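Long-range contacts in probable glutamine synthetase (Pseudomonas aeruginosa, PDB 4HPP), which belongs to the glutamine synthetase family, with an N-terminal domain followed by a catalytic domain that binds a magnesium ion and glutamic acid: residues L66-R77 with L89-T99; I127-S135 with A198-T209. All blocks are in the same frame, centred on the assembly; numbering follows the deposited sequence.

Contact 1: L66-R77 with L89-T99; sequences LRLLPDPNSRVR and LDYLHGNLVET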
loop_
_atom_site.group_PDB
_atom_site.type_symbol
_atom_site.label_atom_id
_atom_site.label_comp_id
_atom_site.label_asym_id
_atom_site.label_seq_id
_atom_site.Cartn_x
_atom_site.Cartn_y
_atom_site.Cartn_z
ATOM N N LEU A 66 -11.302 12.623 47.545
ATOM C CA LEU A 66 -12.514 11.793 47.641
ATOM C C LEU A 66 -12.319 10.347 47.157
ATOM O O LEU A 66 -11.292 10.010 46.582
ATOM C CB LEU A 66 -13.613 12.416 46.764
ATOM C CG LEU A 66 -14.117 13.836 46.999
ATOM C CD1 LEU A 66 -14.767 14.392 45.756
ATOM C CD2 LEU A 66 -15.099 13.868 48.142
ATOM N N ARG A 67 -13.344 9.509 47.353
ATOM C CA ARG A 67 -13.395 8.193 46.745
ATOM C C ARG A 67 -14.468 8.174 45.684
ATOM O O ARG A 67 -15.513 8.722 45.907
ATOM C CB ARG A 67 -13.755 7.116 47.749
ATOM C CG ARG A 67 -12.805 6.954 48.901
ATOM C CD ARG A 67 -11.359 6.833 48.462
ATOM N NE ARG A 67 -11.103 5.673 47.619
ATOM C CZ ARG A 67 -9.887 5.331 47.210
ATOM N NH1 ARG A 67 -8.850 6.065 47.593
ATOM N NH2 ARG A 67 -9.706 4.282 46.417
ATOM N N LEU A 68 -14.179 7.525 44.549
ATOM C CA LEU A 68 -15.118 7.264 43.486
ATOM C C LEU A 68 -15.499 5.798 43.638
ATOM O O LEU A 68 -14.692 4.895 43.342
ATOM C CB LEU A 68 -14.471 7.472 42.106
ATOM C CG LEU A 68 -15.394 7.184 40.907
ATOM C CD1 LEU A 68 -16.744 7.880 41.120
ATOM C CD2 LEU A 68 -14.828 7.561 39.532
ATOM N N LEU A 69 -16.728 5.581 44.079
ATOM C CA LEU A 69 -17.177 4.267 44.544
ATOM C C LEU A 69 -18.097 3.624 43.503
ATOM O O LEU A 69 -19.263 3.995 43.420
ATOM C CB LEU A 69 -17.955 4.445 45.850
ATOM C CG LEU A 69 -17.715 3.395 46.935
ATOM C CD1 LEU A 69 -16.287 3.493 47.424
ATOM C CD2 LEU A 69 -18.692 3.625 48.079
ATOM N N PRO A 70 -17.571 2.692 42.690
ATOM C CA PRO A 70 -18.354 2.035 41.619
ATOM C C PRO A 70 -19.622 1.362 42.165
ATOM O O PRO A 70 -19.581 0.680 43.193
ATOM C CB PRO A 70 -17.394 0.972 41.065
ATOM C CG PRO A 70 -16.373 0.797 42.145
ATOM C CD PRO A 70 -16.217 2.139 42.803
ATOM N N ASP A 71 -20.748 1.598 41.505
ATOM C CA ASP A 71 -21.958 0.933 41.877
ATOM C C ASP A 71 -21.999 -0.324 41.016
ATOM O O ASP A 71 -22.027 -0.219 39.791
ATOM C CB ASP A 71 -23.143 1.818 41.589
ATOM C CG ASP A 71 -24.400 1.030 41.322
ATOM O OD1 ASP A 71 -24.582 -0.053 41.923
ATOM O OD2 ASP A 71 -25.208 1.474 40.487
ATOM N N PRO A 72 -22.018 -1.523 41.657
ATOM C CA PRO A 72 -21.810 -2.766 40.875
ATOM C C PRO A 72 -22.928 -3.015 39.900
ATOM O O PRO A 72 -22.736 -3.726 38.910
ATOM C CB PRO A 72 -21.780 -3.865 41.936
ATOM C CG PRO A 72 -21.600 -3.141 43.258
ATOM C CD PRO A 72 -22.206 -1.793 43.106
ATOM N N ASN A 73 -24.093 -2.419 40.152
ATOM C CA ASN A 73 -25.252 -2.666 39.271
ATOM C C ASN A 73 -25.267 -1.910 37.931
ATOM O O ASN A 73 -26.087 -2.195 37.079
ATOM C CB ASN A 73 -26.591 -2.534 40.039
ATOM C CG ASN A 73 -26.764 -3.623 41.107
ATOM O OD1 ASN A 73 -26.538 -4.826 40.869
ATOM N ND2 ASN A 73 -27.162 -3.206 42.289
ATOM N N SER A 74 -24.342 -0.978 37.744
ATOM C CA SER A 74 -24.308 -0.106 36.582
ATOM C C SER A 74 -23.258 -0.556 35.562
ATOM O O SER A 74 -23.060 0.132 34.571
ATOM C CB SER A 74 -23.901 1.260 37.031
ATOM O OG SER A 74 -22.574 1.171 37.534
ATOM N N ARG A 75 -22.584 -1.684 35.821
ATOM C CA ARG A 75 -21.535 -2.161 34.948
ATOM C C ARG A 75 -21.894 -2.253 33.448
ATOM O O ARG A 75 -22.925 -2.801 33.076
ATOM C CB ARG A 75 -20.996 -3.497 35.446
ATOM C CG ARG A 75 -19.816 -3.994 34.610
ATOM C CD ARG A 75 -18.835 -4.752 35.469
ATOM N NE ARG A 75 -17.717 -5.222 34.709
ATOM C CZ ARG A 75 -17.007 -6.282 35.050
ATOM N NH1 ARG A 75 -17.308 -6.920 36.170
ATOM N NH2 ARG A 75 -16.003 -6.699 34.280
ATOM N N VAL A 76 -21.022 -1.695 32.604
ATOM C CA VAL A 76 -21.136 -1.836 31.157
ATOM C C VAL A 76 -20.015 -2.703 30.614
ATOM O O VAL A 76 -18.863 -2.485 30.953
ATOM C CB VAL A 76 -21.154 -0.451 30.461
ATOM C CG1 VAL A 76 -21.125 -0.589 28.936
ATOM C CG2 VAL A 76 -22.452 0.230 30.845
ATOM N N ARG A 77 -20.363 -3.685 29.788
ATOM C CA ARG A 77 -19.399 -4.623 29.241
ATOM C C ARG A 77 -19.698 -4.721 27.773
ATOM O O ARG A 77 -20.699 -5.338 27.412
ATOM C CB ARG A 77 -19.613 -6.054 29.812
ATOM C CG ARG A 77 -19.223 -6.418 31.251
ATOM C CD ARG A 77 -18.527 -7.781 31.119
ATOM N NE ARG A 77 -18.943 -8.890 32.013
ATOM C CZ ARG A 77 -18.365 -10.114 32.067
ATOM N NH1 ARG A 77 -17.315 -10.442 31.293
ATOM N NH2 ARG A 77 -18.837 -11.042 32.905
ATOM N N LEU A 89 -14.679 -2.658 26.155
ATOM C CA LEU A 89 -15.026 -1.514 26.923
ATOM C C LEU A 89 -15.641 -1.975 28.201
ATOM O O LEU A 89 -16.728 -2.517 28.196
ATOM C CB LEU A 89 -16.052 -0.725 26.136
ATOM C CG LEU A 89 -16.433 0.638 26.760
ATOM C CD1 LEU A 89 -15.268 1.628 26.880
ATOM C CD2 LEU A 89 -17.579 1.264 25.971
ATOM N N ASP A 90 -14.975 -1.758 29.307
ATOM C CA ASP A 90 -15.474 -2.251 30.568
ATOM C C ASP A 90 -15.373 -1.213 31.641
ATOM O O ASP A 90 -14.286 -0.785 31.974
ATOM C CB ASP A 90 -14.674 -3.474 30.971
ATOM C CG ASP A 90 -15.356 -4.287 32.019
ATOM O OD1 ASP A 90 -16.263 -3.739 32.741
ATOM O OD2 ASP A 90 -14.973 -5.494 32.118
ATOM N N TYR A 91 -16.498 -0.797 32.200
ATOM C CA TYR A 91 -16.455 0.254 33.245
ATOM C C TYR A 91 -17.756 0.244 34.025
ATOM O O TYR A 91 -18.748 -0.294 33.550
ATOM C CB TYR A 91 -16.245 1.685 32.623
ATOM C CG TYR A 91 -17.428 2.092 31.793
ATOM C CD1 TYR A 91 -18.550 2.687 32.365
ATOM C CD2 TYR A 91 -17.440 1.862 30.426
ATOM C CE1 TYR A 91 -19.655 3.066 31.566
ATOM C CE2 TYR A 91 -18.513 2.248 29.624
ATOM C CZ TYR A 91 -19.635 2.827 30.199
ATOM O OH TYR A 91 -20.714 3.142 29.383
ATOM N N LEU A 92 -17.721 0.859 35.202
ATOM C CA LEU A 92 -18.832 0.996 36.131
ATOM C C LEU A 92 -18.992 2.471 36.562
ATOM O O LEU A 92 -17.990 3.178 36.806
ATOM C CB LEU A 92 -18.544 0.203 37.416
ATOM C CG LEU A 92 -18.354 -1.299 37.381
ATOM C CD1 LEU A 92 -16.916 -1.649 37.069
ATOM C CD2 LEU A 92 -18.740 -1.925 38.713
ATOM N N HIS A 93 -20.244 2.912 36.688
ATOM C CA HIS A 93 -20.565 4.223 37.198
ATOM C C HIS A 93 -20.410 4.181 38.685
ATOM O O HIS A 93 -20.689 3.147 39.324
ATOM C CB HIS A 93 -21.971 4.615 36.844
ATOM C CG HIS A 93 -22.254 4.552 35.386
ATOM N ND1 HIS A 93 -22.271 5.660 34.601
ATOM C CD2 HIS A 93 -22.550 3.457 34.550
ATOM C CE1 HIS A 93 -22.541 5.289 33.312
ATOM N NE2 HIS A 93 -22.713 3.938 33.282
ATOM N N GLY A 94 -19.956 5.296 39.251
ATOM C CA GLY A 94 -19.684 5.343 40.649
ATOM C C GLY A 94 -20.254 6.616 41.216
ATOM O O GLY A 94 -20.546 7.587 40.474
ATOM N N ASN A 95 -20.426 6.603 42.535
ATOM C CA ASN A 95 -20.764 7.813 43.265
ATOM C C ASN A 95 -19.496 8.304 44.015
ATOM O O ASN A 95 -18.680 7.476 44.440
ATOM C CB ASN A 95 -21.913 7.560 44.249
ATOM C CG ASN A 95 -23.039 6.698 43.679
ATOM O OD1 ASN A 95 -23.486 6.871 42.542
ATOM N ND2 ASN A 95 -23.520 5.760 44.493
ATOM N N LEU A 96 -19.344 9.631 44.143
ATOM C CA LEU A 96 -18.276 10.299 44.905
ATOM C C LEU A 96 -18.632 10.496 46.369
ATOM O O LEU A 96 -19.720 10.996 46.705
ATOM C CB LEU A 96 -17.980 11.667 44.297
ATOM C CG LEU A 96 -17.408 11.690 42.880
ATOM C CD1 LEU A 96 -17.276 13.115 42.357
ATOM C CD2 LEU A 96 -16.034 11.052 42.849
ATOM N N VAL A 97 -17.702 10.124 47.242
ATOM C CA VAL A 97 -17.935 10.132 48.695
ATOM C C VAL A 97 -16.654 10.566 49.375
ATOM O O VAL A 97 -15.602 10.412 48.782
ATOM C CB VAL A 97 -18.379 8.738 49.205
ATOM C CG1 VAL A 97 -19.613 8.300 48.453
ATOM C CG2 VAL A 97 -17.284 7.683 49.014
ATOM N N GLU A 98 -16.740 11.123 50.591
ATOM C CA GLU A 98 -15.542 11.497 51.395
ATOM C C GLU A 98 -14.899 10.212 51.927
ATOM O O GLU A 98 -15.514 9.159 51.774
ATOM C CB GLU A 98 -15.935 12.483 52.496
ATOM C CG GLU A 98 -15.999 13.952 52.017
ATOM C CD GLU A 98 -17.376 14.620 52.204
ATOM O OE1 GLU A 98 -18.178 14.159 53.054
ATOM O OE2 GLU A 98 -17.682 15.618 51.501
ATOM N N THR A 99 -13.686 10.238 52.504
ATOM C CA THR A 99 -12.935 8.936 52.736
ATOM C C THR A 99 -13.562 7.894 53.696
ATOM O O THR A 99 -13.232 6.698 53.624
ATOM C CB THR A 99 -11.416 9.105 53.085
ATOM O OG1 THR A 99 -11.224 10.174 54.018
ATOM C CG2 THR A 99 -10.579 9.374 51.849
#

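Contact 2: I127-S135 with A198-T209; sequences IAAFEHEFS and AADRAVNVREVT. With MG (magnesium ion), chain B; GLU (glutamic acid), chain D.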
loop_
_atom_site.group_PDB
_atom_site.type_symbol
_atom_site.label_atom_id
_atom_site.label_comp_id
_atom_site.label_asym_id
_atom_site.label_seq_id
_atom_site.Cartn_x
_atom_site.Cartn_y
_atom_site.Cartn_z
ATOM N N ILE A 127 -39.607 6.838 35.306
ATOM C CA ILE A 127 -39.318 6.042 34.140
ATOM C C ILE A 127 -38.975 7.035 33.080
ATOM O O ILE A 127 -39.811 7.903 32.763
ATOM C CB ILE A 127 -40.571 5.299 33.661
ATOM C CG1 ILE A 127 -41.093 4.341 34.737
ATOM C CG2 ILE A 127 -40.266 4.566 32.367
ATOM C CD1 ILE A 127 -40.577 2.913 34.647
ATOM N N ALA A 128 -37.777 6.884 32.514
ATOM C CA ALA A 128 -37.271 7.830 31.534
ATOM C C ALA A 128 -36.405 7.190 30.461
ATOM O O ALA A 128 -35.789 6.122 30.651
ATOM C CB ALA A 128 -36.514 8.984 32.204
ATOM N N ALA A 129 -36.363 7.897 29.337
ATOM C CA ALA A 129 -35.490 7.571 28.216
ATOM C C ALA A 129 -35.017 8.878 27.539
ATOM O O ALA A 129 -35.801 9.811 27.318
ATOM C CB ALA A 129 -36.186 6.625 27.241
ATOM N N PHE A 130 -33.707 8.953 27.327
ATOM C CA PHE A 130 -33.041 10.034 26.590
ATOM C C PHE A 130 -32.869 9.640 25.095
ATOM O O PHE A 130 -32.411 8.524 24.790
ATOM C CB PHE A 130 -31.661 10.281 27.161
ATOM C CG PHE A 130 -31.631 10.801 28.553
ATOM C CD1 PHE A 130 -31.335 12.162 28.795
ATOM C CD2 PHE A 130 -31.808 9.944 29.638
ATOM C CE1 PHE A 130 -31.222 12.668 30.098
ATOM C CE2 PHE A 130 -31.715 10.441 30.938
ATOM C CZ PHE A 130 -31.415 11.804 31.185
ATOM N N GLU A 131 -33.237 10.549 24.185
ATOM C CA GLU A 131 -33.068 10.325 22.764
ATOM C C GLU A 131 -31.892 11.192 22.396
ATOM O O GLU A 131 -31.830 12.356 22.817
ATOM C CB GLU A 131 -34.292 10.775 21.955
ATOM C CG GLU A 131 -35.591 9.955 22.104
ATOM C CD GLU A 131 -36.711 10.437 21.140
ATOM O OE1 GLU A 131 -37.700 9.693 21.007
ATOM O OE2 GLU A 131 -36.613 11.531 20.487
ATOM N N HIS A 132 -30.975 10.631 21.606
ATOM C CA HIS A 132 -29.731 11.267 21.309
ATOM C C HIS A 132 -29.530 11.462 19.841
ATOM O O HIS A 132 -29.760 10.523 19.065
ATOM C CB HIS A 132 -28.607 10.446 21.867
ATOM C CG HIS A 132 -28.496 10.496 23.392
ATOM N ND1 HIS A 132 -28.820 9.431 24.188
ATOM C CD2 HIS A 132 -27.990 11.482 24.243
ATOM C CE1 HIS A 132 -28.566 9.743 25.475
ATOM N NE2 HIS A 132 -28.065 11.002 25.505
ATOM N N GLU A 133 -29.125 12.682 19.433
ATOM C CA GLU A 133 -28.779 12.914 18.053
ATOM C C GLU A 133 -27.278 13.274 17.961
ATOM O O GLU A 133 -26.703 13.875 18.884
ATOM C CB GLU A 133 -29.669 13.964 17.436
ATOM C CG GLU A 133 -31.106 13.521 17.170
ATOM C CD GLU A 133 -32.037 14.712 16.928
ATOM O OE1 GLU A 133 -31.618 15.885 17.177
ATOM O OE2 GLU A 133 -33.208 14.474 16.506
ATOM N N PHE A 134 -26.637 12.868 16.867
ATOM C CA PHE A 134 -25.219 13.114 16.698
ATOM C C PHE A 134 -24.820 13.189 15.216
ATOM O O PHE A 134 -25.574 12.743 14.299
ATOM C CB PHE A 134 -24.403 12.034 17.452
ATOM C CG PHE A 134 -24.608 10.606 16.916
ATOM C CD1 PHE A 134 -25.645 9.783 17.417
ATOM C CD2 PHE A 134 -23.733 10.070 15.960
ATOM C CE1 PHE A 134 -25.824 8.522 16.945
ATOM C CE2 PHE A 134 -23.916 8.783 15.502
ATOM C CZ PHE A 134 -24.963 8.020 15.969
ATOM N N SER A 135 -23.628 13.707 14.996
ATOM C CA SER A 135 -23.029 13.796 13.681
ATOM C C SER A 135 -22.102 12.658 13.621
ATOM O O SER A 135 -21.394 12.397 14.612
ATOM C CB SER A 135 -22.118 15.051 13.554
ATOM O OG SER A 135 -22.851 16.268 13.442
ATOM N N ALA A 198 -31.744 5.201 34.163
ATOM C CA ALA A 198 -32.150 5.972 32.970
ATOM C C ALA A 198 -31.055 6.983 32.566
ATOM O O ALA A 198 -30.626 6.967 31.414
ATOM C CB ALA A 198 -33.512 6.644 33.171
ATOM N N ALA A 199 -30.552 7.774 33.518
ATOM C CA ALA A 199 -29.352 8.618 33.277
ATOM C C ALA A 199 -28.044 7.846 32.961
ATOM O O ALA A 199 -27.268 8.265 32.080
ATOM C CB ALA A 199 -29.135 9.593 34.414
ATOM N N ASP A 200 -27.809 6.718 33.639
ATOM C CA ASP A 200 -26.658 5.862 33.263
ATOM C C ASP A 200 -26.740 5.484 31.787
ATOM O O ASP A 200 -25.721 5.548 31.045
ATOM C CB ASP A 200 -26.569 4.611 34.122
ATOM C CG ASP A 200 -26.313 4.922 35.595
ATOM O OD1 ASP A 200 -26.307 3.963 36.396
ATOM O OD2 ASP A 200 -26.133 6.116 35.958
ATOM N N ARG A 201 -27.959 5.150 31.355
ATOM C CA ARG A 201 -28.187 4.804 29.930
ATOM C C ARG A 201 -27.784 5.988 29.018
ATOM O O ARG A 201 -27.044 5.808 28.035
ATOM C CB ARG A 201 -29.618 4.338 29.713
ATOM C CG ARG A 201 -29.956 3.754 28.363
ATOM C CD ARG A 201 -31.208 2.891 28.512
ATOM N NE ARG A 201 -30.880 1.645 29.235
ATOM C CZ ARG A 201 -31.669 0.579 29.433
ATOM N NH1 ARG A 201 -32.898 0.513 28.980
ATOM N NH2 ARG A 201 -31.183 -0.446 30.097
ATOM N N ALA A 202 -28.191 7.193 29.393
ATOM C CA ALA A 202 -27.865 8.330 28.569
ATOM C C ALA A 202 -26.338 8.370 28.455
ATOM O O ALA A 202 -25.807 8.435 27.362
ATOM C CB ALA A 202 -28.423 9.582 29.175
ATOM N N VAL A 203 -25.617 8.193 29.562
ATOM C CA VAL A 203 -24.132 8.246 29.500
ATOM C C VAL A 203 -23.585 7.088 28.630
ATOM O O VAL A 203 -22.792 7.321 27.697
ATOM C CB VAL A 203 -23.469 8.223 30.907
ATOM C CG1 VAL A 203 -21.954 7.972 30.809
ATOM C CG2 VAL A 203 -23.781 9.494 31.674
ATOM N N ASN A 204 -24.026 5.864 28.931
ATOM C CA ASN A 204 -23.672 4.693 28.148
ATOM C C ASN A 204 -23.916 4.853 26.657
ATOM O O ASN A 204 -23.039 4.526 25.836
ATOM C CB ASN A 204 -24.497 3.499 28.580
ATOM C CG ASN A 204 -24.187 3.036 29.970
ATOM O OD1 ASN A 204 -23.121 3.270 30.505
ATOM N ND2 ASN A 204 -25.133 2.359 30.562
ATOM N N VAL A 205 -25.094 5.335 26.285
ATOM C CA VAL A 205 -25.343 5.605 24.844
ATOM C C VAL A 205 -24.287 6.554 24.226
ATOM O O VAL A 205 -23.885 6.358 23.068
ATOM C CB VAL A 205 -26.767 6.133 24.545
ATOM C CG1 VAL A 205 -26.849 6.686 23.152
ATOM C CG2 VAL A 205 -27.817 5.039 24.744
ATOM N N ARG A 206 -23.813 7.547 24.985
ATOM C CA ARG A 206 -22.849 8.476 24.417
ATOM C C ARG A 206 -21.444 7.872 24.326
ATOM O O ARG A 206 -20.687 8.091 23.308
ATOM C CB ARG A 206 -22.793 9.724 25.270
ATOM C CG ARG A 206 -24.076 10.507 25.219
ATOM C CD ARG A 206 -24.312 11.223 26.546
ATOM N NE ARG A 206 -25.577 11.956 26.491
ATOM C CZ ARG A 206 -25.830 13.109 27.123
ATOM N NH1 ARG A 206 -24.859 13.662 27.856
ATOM N NH2 ARG A 206 -27.055 13.690 27.016
ATOM N N GLU A 207 -21.069 7.156 25.400
ATOM C CA GLU A 207 -19.730 6.713 25.499
ATOM C C GLU A 207 -19.472 5.561 24.510
ATOM O O GLU A 207 -18.367 5.475 23.905
ATOM C CB GLU A 207 -19.387 6.427 26.951
ATOM C CG GLU A 207 -19.338 7.719 27.763
ATOM C CD GLU A 207 -18.283 8.655 27.214
ATOM O OE1 GLU A 207 -18.574 9.831 27.036
ATOM O OE2 GLU A 207 -17.155 8.198 26.975
ATOM N N VAL A 208 -20.514 4.752 24.273
ATOM C CA VAL A 208 -20.420 3.612 23.361
ATOM C C VAL A 208 -20.467 4.078 21.920
ATOM O O VAL A 208 -19.676 3.627 21.116
ATOM C CB VAL A 208 -21.525 2.560 23.623
ATOM C CG1 VAL A 208 -21.541 1.502 22.520
ATOM C CG2 VAL A 208 -21.349 1.920 24.988
ATOM N N THR A 209 -21.379 4.980 21.578
ATOM C CA THR A 209 -21.380 5.576 20.207
ATOM C C THR A 209 -19.998 6.123 19.836
ATOM O O THR A 209 -19.408 5.707 18.800
ATOM C CB THR A 209 -22.420 6.663 20.053
ATOM O OG1 THR A 209 -23.666 6.099 20.407
ATOM C CG2 THR A 209 -22.522 7.158 18.603
HETATM MG MG MG B . -35.054 13.334 16.481
HETATM N N GLU D . -32.604 18.181 15.996
HETATM C CA GLU D . -33.745 18.729 16.835
HETATM C C GLU D . -33.356 19.297 18.219
HETATM O O GLU D . -32.376 20.019 18.365
HETATM C CB GLU D . -34.819 17.665 17.018
HETATM C CG GLU D . -35.575 17.354 15.755
HETATM C CD GLU D . -36.463 16.164 15.914
HETATM O OE1 GLU D . -37.685 16.370 15.853
HETATM O OE2 GLU D . -35.946 15.039 16.116
HETATM O OXT GLU D . -33.999 19.044 19.244
#

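Contact 1: L66-R77 with L89-T99
Val76 lies over one face of the Tyr91 ring, displaced toward its rim on the hydroxyl side, its CB 4.0 Å from the ring centroid in a CH-pi contact. Tyr91 holds CG between its backbone N and carbonyl carbon (chi1 66°), which turns a face of the ring to the compact, branched valine; the two side chains run side by side, pointing the same way. They belong to an antiparallel hairpin whose first strand is interrupted by a loop around Pro72 and Asn73. Hydrogen-bonded pairs stand on either side of it: Arg67-Val97 and Leu69-Asn95 before, Val76-Tyr91 after. Just before that loop Gly94 faces Pro70: lacking a side chain, it lets Pro70 CA approach its own CA to 3.7 Å. CD1 of Leu68 settles beside the same glycine and meets Leu96 CD2 at 3.7 Å. Leu92 fits under the chain as it leaves the strand, CB against Pro70 CB, CD2 against Pro72 CA and CG against Arg75 CB. Ser74 OG, small enough to turn inward, donates to Asp71 O (2.7 Å) and accepts a weak bond from His93 N. Beyond the loop, Arg75 grips Asp90 side-on, NE to OD1 at 2.9 Å and NH2 to OD2 at 2.7 Å, both oxygens using their syn lone pairs. Asp90 also bridges to Arg8. In the N-terminal domain sheet, strand 9-15 flanks 89-97 and strand 39-41 flanks 66-78, while helix 196-216 packs on Ser74, Val76, Leu89 and His93, and the second subunit places its Val320 on Leu69.

Contact 2: I127-S135 with A198-T209
Ala202 sets its CB over one face of the Phe130 ring, 3.6 Å from the centroid, in the tightest part of this strand-on-helix packing. Alanines suit this end: with Ala198 CB only 3.9 Å from Ala128 CB, the helix comes close to the strand, and Ala198 O and Ala199 CA also lie near the phenylalanine ring. Toward Phe134 the contact loosens, the CA atoms of Phe134 and Thr209 standing 9.2 Å apart, so larger side chains must span the gap. There Thr209 CG2 sits over a face of the Phe134 ring in a CH-pi contact, while Thr209 OG1 is occupied by Val205 O, one turn back. Ile127, Ala129 and Glu131 are partly exposed and point away from the helix, on the side where strand 235-243 packs against Ile127 and Glu131; Glu133, whose OE2 ligates magnesium, also stands clear of the helix. In the middle, His132 turns its ring edge to Ala202, and Val205 CG1 comes to 3.5 Å from ND1. The Arg206 chain bends at chi2 (149°). Its guanidinium stands 80° from the imidazole plane, and NH2 gives NE2 a weak bond of 3.2 Å. This buried cationic arginine, aimed at NE2, probably makes that nitrogen an acceptor and disfavours a second positive charge on His132.

How the contacts relate
One side of the helix segment 198-209 packs on the strand 127-135, another meets the hairpin of contact 1. The centres of the contacts are about 18 Å apart, yet they touch through Asn204, whose OD1 probably accepts hydrogen bonds from Tyr91 OH (2.7 Å) and His93 NE2 (2.9 Å). Arg109 adds a second tie, with salt bridges to Asp71 of contact 1 and Asp200 of contact 2. Contact 2 alone includes a pocket residue: Glu133 shares the magnesium ion with Glu180 and Glu187, and its OE1 accepts from N of the bound glutamic acid at 2.8 Å. The helix thus joins the N-terminal sheet to the strand that carries Glu133.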